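Local atomic coordinates of putative citrate lyase, alfa subunit (Streptococcus mutans, PDB entry 2HJ0), a protein that is probably the alpha subunit of a citrate lyase, a CitF-family protein built around two large, mostly parallel beta sheets. Residues I264-T278 against M291-A305. Sequence-based numbering, arbitrary orientation.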
loop_
_atom_site.group_PDB
_atom_site.type_symbol
_atom_site.label_atom_id
_atom_site.label_comp_id
_atom_site.label_asym_id
_atom_site.label_seq_id
_atom_site.Cartn_x
_atom_site.Cartn_y
_atom_site.Cartn_z
ATOM N N ILE A 264 -27.835 13.640 17.258
ATOM C CA ILE A 264 -26.486 13.962 16.796
ATOM C C ILE A 264 -26.188 15.454 16.930
ATOM O O ILE A 264 -25.183 15.850 17.524
ATOM C CB ILE A 264 -26.294 13.559 15.295
ATOM C CG1 ILE A 264 -26.436 12.041 15.137
ATOM C CG2 ILE A 264 -24.922 13.977 14.781
ATOM C CD1 ILE A 264 -26.613 11.605 13.710
ATOM N N THR A 265 -27.057 16.288 16.370
ATOM C CA THR A 265 -26.855 17.730 16.448
ATOM C C THR A 265 -26.998 18.296 17.858
ATOM O O THR A 265 -26.727 19.463 18.072
ATOM C CB THR A 265 -27.819 18.467 15.538
ATOM O OG1 THR A 265 -29.162 18.122 15.892
ATOM C CG2 THR A 265 -27.562 18.085 14.096
ATOM N N SER A 266 -27.423 17.488 18.822
ATOM C CA SER A 266 -27.533 17.991 20.182
ATOM C C SER A 266 -26.500 17.294 21.044
ATOM O O SER A 266 -26.421 17.532 22.242
ATOM C CB SER A 266 -28.915 17.722 20.779
ATOM O OG SER A 266 -29.946 18.376 20.062
ATOM N N SER A 267 -25.703 16.429 20.441
ATOM C CA SER A 267 -24.709 15.702 21.209
ATOM C C SER A 267 -23.484 16.558 21.474
ATOM O O SER A 267 -23.259 17.562 20.801
ATOM C CB SER A 267 -24.299 14.430 20.461
ATOM O OG SER A 267 -23.448 14.724 19.367
ATOM N N PRO A 268 -22.664 16.167 22.460
ATOM C CA PRO A 268 -21.455 16.935 22.776
ATOM C C PRO A 268 -20.353 16.701 21.743
ATOM O O PRO A 268 -19.200 17.014 21.991
ATOM C CB PRO A 268 -21.060 16.390 24.140
ATOM C CG PRO A 268 -21.406 14.947 23.985
ATOM C CD PRO A 268 -22.786 15.005 23.359
ATOM N N TYR A 269 -20.715 16.158 20.587
ATOM C CA TYR A 269 -19.735 15.873 19.547
ATOM C C TYR A 269 -20.029 16.722 18.316
ATOM O O TYR A 269 -19.209 16.830 17.396
ATOM C CB TYR A 269 -19.790 14.393 19.184
ATOM C CG TYR A 269 -19.633 13.464 20.368
ATOM C CD1 TYR A 269 -18.378 13.219 20.928
ATOM C CD2 TYR A 269 -20.745 12.824 20.928
ATOM C CE1 TYR A 269 -18.231 12.348 22.019
ATOM C CE2 TYR A 269 -20.614 11.954 22.020
ATOM C CZ TYR A 269 -19.352 11.717 22.560
ATOM O OH TYR A 269 -19.207 10.847 23.620
ATOM N N TYR A 270 -21.213 17.320 18.302
ATOM C CA TYR A 270 -21.618 18.165 17.192
ATOM C C TYR A 270 -20.991 19.547 17.318
ATOM O O TYR A 270 -21.421 20.380 18.120
ATOM C CB TYR A 270 -23.140 18.288 17.145
ATOM C CG TYR A 270 -23.623 19.217 16.068
ATOM C CD1 TYR A 270 -24.131 20.468 16.378
ATOM C CD2 TYR A 270 -23.536 18.851 14.732
ATOM C CE1 TYR A 270 -24.541 21.336 15.376
ATOM C CE2 TYR A 270 -23.938 19.700 13.722
ATOM C CZ TYR A 270 -24.442 20.950 14.046
ATOM O OH TYR A 270 -24.836 21.812 13.042
ATOM N N LYS A 271 -19.957 19.766 16.515
ATOM C CA LYS A 271 -19.226 21.023 16.483
ATOM C C LYS A 271 -18.364 21.019 15.228
ATOM O O LYS A 271 -18.296 20.018 14.509
ATOM C CB LYS A 271 -18.363 21.170 17.747
ATOM C CG LYS A 271 -17.505 19.951 18.080
ATOM C CD LYS A 271 -16.533 20.204 19.227
ATOM C CE LYS A 271 -15.611 18.991 19.408
ATOM N NZ LYS A 271 -14.291 19.271 20.061
ATOM N N GLU A 272 -17.718 22.138 14.947
ATOM C CA GLU A 272 -16.878 22.228 13.759
ATOM C C GLU A 272 -15.872 21.067 13.681
ATOM O O GLU A 272 -15.263 20.711 14.683
ATOM C CB GLU A 272 -16.139 23.562 13.778
ATOM C CG GLU A 272 -15.317 23.830 12.550
ATOM C CD GLU A 272 -16.167 23.890 11.304
ATOM O OE1 GLU A 272 -17.361 24.223 11.411
ATOM O OE2 GLU A 272 -15.630 23.622 10.212
ATOM N N GLY A 273 -15.732 20.474 12.495
ATOM C CA GLY A 273 -14.796 19.375 12.283
ATOM C C GLY A 273 -15.111 18.020 12.911
ATOM O O GLY A 273 -14.205 17.297 13.315
ATOM N N PHE A 274 -16.390 17.666 12.985
ATOM C CA PHE A 274 -16.808 16.399 13.583
ATOM C C PHE A 274 -16.961 15.367 12.472
ATOM O O PHE A 274 -17.259 15.727 11.341
ATOM C CB PHE A 274 -18.137 16.589 14.328
ATOM C CG PHE A 274 -19.334 16.605 13.427
ATOM C CD1 PHE A 274 -20.049 15.436 13.193
ATOM C CD2 PHE A 274 -19.715 17.769 12.766
ATOM C CE1 PHE A 274 -21.131 15.417 12.310
ATOM C CE2 PHE A 274 -20.800 17.765 11.874
ATOM C CZ PHE A 274 -21.508 16.588 11.646
ATOM N N SER A 275 -16.755 14.094 12.795
ATOM C CA SER A 275 -16.860 13.029 11.801
ATOM C C SER A 275 -18.124 12.214 12.008
ATOM O O SER A 275 -18.707 12.230 13.089
ATOM C CB SER A 275 -15.647 12.102 11.887
ATOM O OG SER A 275 -15.499 11.577 13.197
ATOM N N PHE A 276 -18.541 11.491 10.977
ATOM C CA PHE A 276 -19.736 10.682 11.089
ATOM C C PHE A 276 -19.887 9.670 9.958
ATOM O O PHE A 276 -19.251 9.772 8.901
ATOM C CB PHE A 276 -20.976 11.573 11.100
ATOM C CG PHE A 276 -21.224 12.264 9.795
ATOM C CD1 PHE A 276 -20.512 13.403 9.450
ATOM C CD2 PHE A 276 -22.114 11.734 8.879
ATOM C CE1 PHE A 276 -20.683 13.995 8.207
ATOM C CE2 PHE A 276 -22.286 12.327 7.633
ATOM C CZ PHE A 276 -21.570 13.456 7.297
ATOM N N GLN A 277 -20.759 8.701 10.195
ATOM C CA GLN A 277 -21.064 7.683 9.213
ATOM C C GLN A 277 -22.565 7.417 9.301
ATOM O O GLN A 277 -23.101 7.215 10.387
ATOM C CB GLN A 277 -20.279 6.398 9.493
ATOM C CG GLN A 277 -20.545 5.305 8.475
ATOM C CD GLN A 277 -19.950 3.972 8.860
ATOM O OE1 GLN A 277 -18.739 3.765 8.810
ATOM N NE2 GLN A 277 -20.811 3.055 9.260
ATOM N N THR A 278 -23.244 7.463 8.156
ATOM C CA THR A 278 -24.681 7.205 8.106
ATOM C C THR A 278 -24.957 5.967 7.285
ATOM O O THR A 278 -24.064 5.415 6.640
ATOM C CB THR A 278 -25.469 8.367 7.476
ATOM O OG1 THR A 278 -24.877 8.719 6.222
ATOM C CG2 THR A 278 -25.471 9.571 8.401
HETATM N N MSE A 291 -29.722 16.345 9.054
HETATM C CA MSE A 291 -28.428 16.716 9.593
HETATM C C MSE A 291 -27.857 17.901 8.804
HETATM O O MSE A 291 -27.417 18.895 9.393
HETATM C CB MSE A 291 -27.483 15.519 9.514
HETATM C CG MSE A 291 -26.600 15.336 10.730
HETATM SE SE MSE A 291 -25.303 13.948 10.431
HETATM C CE MSE A 291 -26.518 12.444 10.285
ATOM N N ARG A 292 -27.877 17.780 7.474
ATOM C CA ARG A 292 -27.387 18.822 6.570
ATOM C C ARG A 292 -28.054 20.165 6.898
ATOM O O ARG A 292 -27.379 21.179 7.077
ATOM C CB ARG A 292 -27.675 18.446 5.102
ATOM C CG ARG A 292 -27.058 19.399 4.074
ATOM C CD ARG A 292 -27.322 18.968 2.637
ATOM N NE ARG A 292 -28.603 19.465 2.151
ATOM C CZ ARG A 292 -28.775 20.626 1.525
ATOM N NH1 ARG A 292 -27.739 21.421 1.290
ATOM N NH2 ARG A 292 -29.996 21.007 1.159
ATOM N N GLU A 293 -29.383 20.152 6.972
ATOM C CA GLU A 293 -30.169 21.332 7.284
ATOM C C GLU A 293 -29.639 22.003 8.550
ATOM O O GLU A 293 -29.402 23.205 8.570
ATOM C CB GLU A 293 -31.632 20.932 7.478
ATOM C CG GLU A 293 -32.617 22.091 7.525
ATOM C CD GLU A 293 -34.009 21.661 7.983
ATOM O OE1 GLU A 293 -34.583 20.735 7.361
ATOM O OE2 GLU A 293 -34.529 22.253 8.962
ATOM N N GLN A 294 -29.445 21.222 9.603
ATOM C CA GLN A 294 -28.936 21.772 10.848
ATOM C C GLN A 294 -27.516 22.263 10.702
ATOM O O GLN A 294 -27.123 23.226 11.352
ATOM C CB GLN A 294 -28.999 20.730 11.962
ATOM C CG GLN A 294 -30.181 20.907 12.906
ATOM C CD GLN A 294 -29.959 22.013 13.912
ATOM O OE1 GLN A 294 -29.657 23.148 13.549
ATOM N NE2 GLN A 294 -30.110 21.685 15.192
HETATM N N MSE A 295 -26.736 21.597 9.862
HETATM C CA MSE A 295 -25.354 22.011 9.662
HETATM C C MSE A 295 -25.319 23.320 8.898
HETATM O O MSE A 295 -24.384 24.104 9.051
HETATM C CB MSE A 295 -24.575 20.956 8.885
HETATM C CG MSE A 295 -24.304 19.677 9.660
HETATM SE SE MSE A 295 -23.614 18.262 8.510
HETATM C CE MSE A 295 -21.788 18.924 8.328
ATOM N N ILE A 296 -26.333 23.541 8.064
ATOM C CA ILE A 296 -26.418 24.766 7.290
ATOM C C ILE A 296 -26.884 25.913 8.196
ATOM O O ILE A 296 -26.298 26.986 8.162
ATOM C CB ILE A 296 -27.363 24.594 6.077
ATOM C CG1 ILE A 296 -26.746 23.631 5.072
ATOM C CG2 ILE A 296 -27.590 25.928 5.401
ATOM C CD1 ILE A 296 -27.637 23.303 3.901
ATOM N N LYS A 297 -27.915 25.681 9.010
ATOM C CA LYS A 297 -28.408 26.709 9.927
ATOM C C LYS A 297 -27.207 27.268 10.684
ATOM O O LYS A 297 -26.999 28.486 10.748
ATOM C CB LYS A 297 -29.406 26.125 10.936
ATOM C CG LYS A 297 -30.673 25.511 10.325
ATOM C CD LYS A 297 -31.651 25.021 11.409
ATOM C CE LYS A 297 -32.823 24.242 10.803
ATOM N NZ LYS A 297 -33.591 25.032 9.785
ATOM N N ASP A 298 -26.432 26.357 11.270
ATOM C CA ASP A 298 -25.218 26.706 11.992
ATOM C C ASP A 298 -24.194 26.799 10.869
ATOM O O ASP A 298 -24.527 26.556 9.715
ATOM C CB ASP A 298 -24.831 25.591 12.974
ATOM C CG ASP A 298 -25.974 25.208 13.912
ATOM O OD1 ASP A 298 -26.528 26.107 14.575
ATOM O OD2 ASP A 298 -26.322 24.007 13.987
ATOM N N ASP A 299 -22.957 27.157 11.161
ATOM C CA ASP A 299 -22.006 27.229 10.067
ATOM C C ASP A 299 -20.954 26.155 10.253
ATOM O O ASP A 299 -19.851 26.242 9.708
ATOM C CB ASP A 299 -21.371 28.617 10.012
ATOM C CG ASP A 299 -20.738 28.913 8.666
ATOM O OD1 ASP A 299 -21.382 28.611 7.635
ATOM O OD2 ASP A 299 -19.605 29.453 8.644
ATOM N N ILE A 300 -21.324 25.131 11.023
ATOM C CA ILE A 300 -20.425 24.023 11.320
ATOM C C ILE A 300 -20.175 23.148 10.097
ATOM O O ILE A 300 -21.055 22.943 9.256
ATOM C CB ILE A 300 -20.951 23.133 12.489
ATOM C CG1 ILE A 300 -22.153 22.319 12.038
ATOM C CG2 ILE A 300 -21.298 23.988 13.698
ATOM C CD1 ILE A 300 -21.781 20.990 11.442
ATOM N N LYS A 301 -18.953 22.640 10.011
ATOM C CA LYS A 301 -18.552 21.793 8.907
ATOM C C LYS A 301 -17.867 20.536 9.439
ATOM O O LYS A 301 -17.024 20.604 10.330
ATOM C CB LYS A 301 -17.603 22.562 7.993
ATOM C CG LYS A 301 -17.622 22.113 6.557
ATOM C CD LYS A 301 -16.450 22.684 5.763
ATOM C CE LYS A 301 -15.114 22.117 6.248
ATOM N NZ LYS A 301 -13.986 22.383 5.302
ATOM N N ALA A 302 -18.245 19.388 8.889
ATOM C CA ALA A 302 -17.674 18.111 9.302
ATOM C C ALA A 302 -16.343 17.881 8.585
ATOM O O ALA A 302 -16.190 18.269 7.429
ATOM C CB ALA A 302 -18.647 16.990 8.975
ATOM N N ASN A 303 -15.388 17.251 9.267
ATOM C CA ASN A 303 -14.083 16.963 8.671
ATOM C C ASN A 303 -14.129 15.819 7.650
ATOM O O ASN A 303 -13.475 15.890 6.612
ATOM C CB ASN A 303 -13.049 16.631 9.753
ATOM C CG ASN A 303 -13.447 15.431 10.601
ATOM O OD1 ASN A 303 -12.674 14.970 11.442
ATOM N ND2 ASN A 303 -14.660 14.921 10.387
ATOM N N PHE A 304 -14.876 14.760 7.941
ATOM C CA PHE A 304 -14.986 13.656 6.993
ATOM C C PHE A 304 -16.152 12.718 7.265
ATOM O O PHE A 304 -16.690 12.671 8.367
ATOM C CB PHE A 304 -13.685 12.830 6.937
ATOM C CG PHE A 304 -13.448 11.980 8.159
ATOM C CD1 PHE A 304 -12.785 12.496 9.264
ATOM C CD2 PHE A 304 -13.928 10.679 8.225
ATOM C CE1 PHE A 304 -12.606 11.733 10.409
ATOM C CE2 PHE A 304 -13.753 9.914 9.373
ATOM C CZ PHE A 304 -13.091 10.442 10.460
ATOM N N ALA A 305 -16.530 11.985 6.224
ATOM C CA ALA A 305 -17.590 10.999 6.284
ATOM C C ALA A 305 -16.928 9.651 5.927
ATOM O O ALA A 305 -15.947 9.603 5.168
ATOM C CB ALA A 305 -18.669 11.347 5.290
#
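The selenomethionine Met291, laid over the Phe276 ring, is a worked example of how one long side chain joins helix and sheet in a beta-alpha-beta crossover. From CB the chain runs out to CG, whose nearest neighbour across the contact, at 4.5 Å, is Thr265 CG2. SE then lies over one face of the Phe276 ring, 4.5 Å from its centroid, a Met-aromatic contact. A bend at the last torsion (chi3 -65°) carries CE between Ile264 CD1 at 3.5 Å and Thr278 CG2. On the opposite face of Phe276 sits Ala305 CB, while Ala302 CB meets the ring edge and also covers a face of Phe274. Met295 brings SE to the edge of that second ring.

Beyond helix 282-297, polar bonds join the packing, where Ile300 CD1 meets the Phe274 edge. Tyr270, its ring anti to the backbone N (chi1 177°), reaches Asp298 with OH 2.8 Å from OD2, on the lone pair turned away from the other carboxylate oxygen. Lys301 N meets Glu272 OE1 from above the carboxylate plane, and Gly273 N donates a hydrogen bond to Lys301 O. Farther on, strands 275-277 and 302-305 run parallel, with a weak hydrogen bond from Phe276 N to Phe304 O between them and Asn303 N hydrogen-bonded to Phe274 O just before. Apolar contacts thus carry the helix-sheet interface; in the loops, directional bonds supplement Ile300's packing.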